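Local coordinates for protein dipicolinate synthase subunit A (Bacillus halodurans, PDB 3D4O) that probably serves as the nucleotide-binding, oxidoreductase-like subunit of the enzyme that makes dipicolinate, the calcium-chelating acid of bacterial spores, at residues 231-242 with 254-265. Residues are numbered along the deposited sequence; the frame is centred on the assembly and turned at random.
Sequences LAEMPSHTFVID and YAEKRGIKALLV
The carbonyl oxygen L231 O of helix 228-233 takes two N-H donors: M234 N of its own turn and, 3.1 Å away, R258 NH1. R258 reaches over from the end of helix 252-257, the helix of a beta-alpha-beta unit that joins the last two parallel strands, 239-242 and 261-264, of a Rossmann-type sheet. Its NH1 also makes a weak bond to M234 O (2.9 Å), while I260 CD1 lies over the centre of the guanidinium, 3.7 Å above its plane. An alanine in place of R258 would probably cost L231 O its donor from the other segment, leaving M234 N, and take away the flat group over I260 CD1. The other branch of I260, CG2, presses against the selenomethionine methyl M234 CE at 3.4 Å, closer than usual van der Waals contact. G259, with positive phi, closes helix 252-257 in a Schellman motif. A water bridges S236 O, T238 O and K261 N. Beyond it the parallel bonds are nearly straight, D242 N to L263 O being the shortest at 2.7 Å. F239 holds CG opposite its backbone N (chi1 -180°), which brings the ring edge to K261 O, 3.5 Å from F239 CD1; F239 CE1 meets L263 CD1 at 3.9 Å.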
loop_
_atom_site.group_PDB
_atom_site.type_symbol
_atom_site.label_atom_id
_atom_site.label_comp_id
_atom_site.label_asym_id
_atom_site.label_seq_id
_atom_site.Cartn_x
_atom_site.Cartn_y
_atom_site.Cartn_z
ATOM N N LEU C 231 -3.049 0.431 24.608
ATOM C CA LEU C 231 -2.406 1.536 23.904
ATOM C C LEU C 231 -1.228 2.093 24.703
ATOM O O LEU C 231 -0.181 2.371 24.141
ATOM C CB LEU C 231 -3.403 2.669 23.575
ATOM C CG LEU C 231 -4.409 2.385 22.446
ATOM C CD1 LEU C 231 -5.523 3.422 22.384
ATOM C CD2 LEU C 231 -3.730 2.294 21.118
ATOM N N ALA C 232 -1.389 2.208 26.014
ATOM C CA ALA C 232 -0.346 2.800 26.854
ATOM C C ALA C 232 0.991 2.033 26.810
ATOM O O ALA C 232 2.065 2.609 27.004
ATOM C CB ALA C 232 -0.823 2.925 28.294
ATOM N N GLU C 233 0.910 0.748 26.521
ATOM C CA GLU C 233 2.108 -0.124 26.481
ATOM C C GLU C 233 2.713 -0.271 25.102
ATOM O O GLU C 233 3.798 -0.820 24.924
ATOM C CB GLU C 233 1.766 -1.510 27.050
ATOM C CG GLU C 233 1.826 -1.515 28.587
ATOM C CD GLU C 233 3.254 -1.318 29.073
ATOM O OE1 GLU C 233 4.149 -2.041 28.577
ATOM O OE2 GLU C 233 3.488 -0.426 29.924
HETATM N N MSE C 234 2.005 0.236 24.117
HETATM C CA MSE C 234 2.462 0.116 22.714
HETATM C C MSE C 234 3.575 1.071 22.378
HETATM O O MSE C 234 3.720 2.082 23.028
HETATM C CB MSE C 234 1.314 0.372 21.735
HETATM C CG MSE C 234 0.410 -0.808 21.587
HETATM SE SE MSE C 234 -1.148 -0.426 20.472
HETATM C CE MSE C 234 -0.557 1.125 19.529
ATOM N N PRO C 235 4.383 0.731 21.371
ATOM C CA PRO C 235 5.387 1.679 20.933
ATOM C C PRO C 235 4.702 2.913 20.391
ATOM O O PRO C 235 3.617 2.838 19.811
ATOM C CB PRO C 235 6.092 0.935 19.779
ATOM C CG PRO C 235 5.817 -0.494 20.014
ATOM C CD PRO C 235 4.445 -0.527 20.606
ATOM N N SER C 236 5.373 4.033 20.575
ATOM C CA SER C 236 4.901 5.343 20.133
ATOM C C SER C 236 4.642 5.473 18.638
ATOM O O SER C 236 3.863 6.287 18.195
ATOM C CB SER C 236 5.943 6.395 20.545
ATOM O OG SER C 236 5.608 7.651 20.011
ATOM N N HIS C 237 5.302 4.641 17.861
ATOM C CA HIS C 237 5.195 4.710 16.395
ATOM C C HIS C 237 4.172 3.727 15.840
ATOM O O HIS C 237 3.976 3.648 14.637
ATOM C CB HIS C 237 6.543 4.388 15.765
ATOM C CG HIS C 237 6.964 2.973 15.986
ATOM N ND1 HIS C 237 7.795 2.595 17.018
ATOM C CD2 HIS C 237 6.614 1.830 15.340
ATOM C CE1 HIS C 237 7.959 1.283 16.982
ATOM N NE2 HIS C 237 7.236 0.791 15.986
ATOM N N THR C 238 3.499 2.992 16.723
ATOM C CA THR C 238 2.579 1.958 16.268
ATOM C C THR C 238 1.454 2.541 15.418
ATOM O O THR C 238 0.958 3.627 15.669
ATOM C CB THR C 238 1.957 1.175 17.400
ATOM O OG1 THR C 238 2.982 0.728 18.277
ATOM C CG2 THR C 238 1.241 -0.048 16.851
ATOM N N PHE C 239 1.071 1.780 14.405
ATOM C CA PHE C 239 -0.049 2.156 13.535
ATOM C C PHE C 239 -1.191 1.163 13.764
ATOM O O PHE C 239 -1.042 -0.044 13.582
ATOM C CB PHE C 239 0.413 2.178 12.085
ATOM C CG PHE C 239 -0.661 2.565 11.084
ATOM C CD1 PHE C 239 -1.630 3.487 11.392
ATOM C CD2 PHE C 239 -0.625 2.053 9.806
ATOM C CE1 PHE C 239 -2.581 3.836 10.474
ATOM C CE2 PHE C 239 -1.547 2.429 8.867
ATOM C CZ PHE C 239 -2.526 3.339 9.201
ATOM N N VAL C 240 -2.322 1.681 14.210
ATOM C CA VAL C 240 -3.487 0.831 14.456
ATOM C C VAL C 240 -4.498 1.016 13.332
ATOM O O VAL C 240 -4.987 2.106 13.121
ATOM C CB VAL C 240 -4.236 1.164 15.761
ATOM C CG1 VAL C 240 -5.539 0.339 15.825
ATOM C CG2 VAL C 240 -3.350 0.939 17.020
ATOM N N ILE C 241 -4.782 -0.063 12.619
ATOM C CA ILE C 241 -5.766 -0.041 11.546
ATOM C C ILE C 241 -6.982 -0.815 12.044
ATOM O O ILE C 241 -6.894 -2.016 12.280
ATOM C CB ILE C 241 -5.218 -0.654 10.231
ATOM C CG1 ILE C 241 -4.059 0.182 9.652
ATOM C CG2 ILE C 241 -6.297 -0.680 9.155
ATOM C CD1 ILE C 241 -3.414 -0.440 8.362
ATOM N N ASP C 242 -8.085 -0.104 12.271
ATOM C CA ASP C 242 -9.326 -0.707 12.799
ATOM C C ASP C 242 -10.345 -0.971 11.695
ATOM O O ASP C 242 -10.938 -0.060 11.096
ATOM C CB ASP C 242 -9.911 0.130 13.910
ATOM C CG ASP C 242 -10.854 -0.648 14.787
ATOM O OD1 ASP C 242 -11.270 -1.767 14.420
ATOM O OD2 ASP C 242 -11.190 -0.117 15.849
ATOM N N TYR C 254 -8.097 7.942 23.410
ATOM C CA TYR C 254 -6.836 7.749 24.147
ATOM C C TYR C 254 -5.642 7.656 23.202
ATOM O O TYR C 254 -4.564 8.173 23.482
ATOM C CB TYR C 254 -6.869 6.536 25.078
ATOM C CG TYR C 254 -5.596 6.448 25.896
ATOM C CD1 TYR C 254 -5.418 7.255 27.003
ATOM C CD2 TYR C 254 -4.553 5.599 25.532
ATOM C CE1 TYR C 254 -4.261 7.217 27.743
ATOM C CE2 TYR C 254 -3.382 5.549 26.279
ATOM C CZ TYR C 254 -3.243 6.362 27.386
ATOM O OH TYR C 254 -2.087 6.333 28.146
ATOM N N ALA C 255 -5.847 7.001 22.073
ATOM C CA ALA C 255 -4.759 6.807 21.094
ATOM C C ALA C 255 -4.241 8.164 20.688
ATOM O O ALA C 255 -3.054 8.471 20.720
ATOM C CB ALA C 255 -5.268 6.056 19.848
ATOM N N GLU C 256 -5.207 8.980 20.335
ATOM C CA GLU C 256 -4.968 10.344 19.903
ATOM C C GLU C 256 -4.214 11.125 20.985
ATOM O O GLU C 256 -3.217 11.796 20.723
ATOM C CB GLU C 256 -6.315 10.970 19.585
ATOM C CG GLU C 256 -6.282 12.358 19.029
ATOM C CD GLU C 256 -7.664 12.778 18.512
ATOM O OE1 GLU C 256 -8.422 11.910 17.990
ATOM O OE2 GLU C 256 -7.990 13.973 18.615
ATOM N N LYS C 257 -4.663 10.948 22.215
ATOM C CA LYS C 257 -4.071 11.617 23.358
ATOM C C LYS C 257 -2.608 11.222 23.553
ATOM O O LYS C 257 -1.774 12.065 23.868
ATOM C CB LYS C 257 -4.861 11.328 24.638
ATOM N N ARG C 258 -2.284 9.953 23.358
ATOM C CA ARG C 258 -0.897 9.532 23.575
ATOM C C ARG C 258 -0.099 9.490 22.281
ATOM O O ARG C 258 1.012 8.961 22.225
ATOM C CB ARG C 258 -0.789 8.201 24.333
ATOM C CG ARG C 258 -1.082 6.982 23.534
ATOM C CD ARG C 258 -0.092 5.901 23.903
ATOM N NE ARG C 258 1.278 6.297 23.542
ATOM C CZ ARG C 258 2.356 5.526 23.676
ATOM N NH1 ARG C 258 2.248 4.307 24.166
ATOM N NH2 ARG C 258 3.547 5.984 23.314
ATOM N N GLY C 259 -0.683 10.067 21.249
ATOM C CA GLY C 259 -0.026 10.183 19.954
ATOM C C GLY C 259 0.154 8.914 19.146
ATOM O O GLY C 259 1.061 8.809 18.318
ATOM N N ILE C 260 -0.679 7.922 19.410
ATOM C CA ILE C 260 -0.671 6.718 18.585
ATOM C C ILE C 260 -1.612 6.987 17.413
ATOM O O ILE C 260 -2.735 7.420 17.616
ATOM C CB ILE C 260 -1.183 5.466 19.321
ATOM C CG1 ILE C 260 -0.307 5.122 20.523
ATOM C CG2 ILE C 260 -1.232 4.288 18.362
ATOM C CD1 ILE C 260 1.055 4.615 20.176
ATOM N N LYS C 261 -1.120 6.791 16.199
ATOM C CA LYS C 261 -1.942 6.938 14.977
ATOM C C LYS C 261 -2.854 5.724 14.805
ATOM O O LYS C 261 -2.408 4.597 14.583
ATOM C CB LYS C 261 -1.068 7.080 13.727
ATOM C CG LYS C 261 -1.858 7.328 12.447
ATOM C CD LYS C 261 -0.931 7.714 11.298
ATOM C CE LYS C 261 -1.708 8.178 10.047
ATOM N NZ LYS C 261 -0.816 8.683 8.960
ATOM N N ALA C 262 -4.140 5.983 14.920
ATOM C CA ALA C 262 -5.171 4.958 14.821
ATOM C C ALA C 262 -6.282 5.420 13.892
ATOM O O ALA C 262 -6.791 6.513 14.031
ATOM C CB ALA C 262 -5.723 4.659 16.208
ATOM N N LEU C 263 -6.646 4.561 12.951
ATOM C CA LEU C 263 -7.687 4.868 11.970
ATOM C C LEU C 263 -8.777 3.793 11.879
ATOM O O LEU C 263 -8.496 2.587 11.910
ATOM C CB LEU C 263 -7.056 5.038 10.573
ATOM C CG LEU C 263 -5.947 6.070 10.319
ATOM C CD1 LEU C 263 -5.443 5.933 8.906
ATOM C CD2 LEU C 263 -6.449 7.477 10.541
ATOM N N LEU C 264 -10.018 4.263 11.779
ATOM C CA LEU C 264 -11.187 3.409 11.569
ATOM C C LEU C 264 -11.370 3.418 10.051
ATOM O O LEU C 264 -11.754 4.420 9.474
ATOM C CB LEU C 264 -12.423 3.961 12.315
ATOM C CG LEU C 264 -13.722 3.148 12.296
ATOM C CD1 LEU C 264 -13.555 1.791 12.945
ATOM C CD2 LEU C 264 -14.826 3.917 12.999
ATOM N N VAL C 265 -11.108 2.287 9.409
ATOM C CA VAL C 265 -11.039 2.224 7.941
ATOM C C VAL C 265 -12.056 1.311 7.236
ATOM O O VAL C 265 -11.756 0.164 6.898
ATOM C CB VAL C 265 -9.651 1.742 7.516
ATOM C CG1 VAL C 265 -9.542 1.761 6.000
ATOM C CG2 VAL C 265 -8.529 2.616 8.163
HETATM O O HOH W 1 1.935 6.058 16.164
HETATM O O HOH W 2 3.342 9.127 19.794
#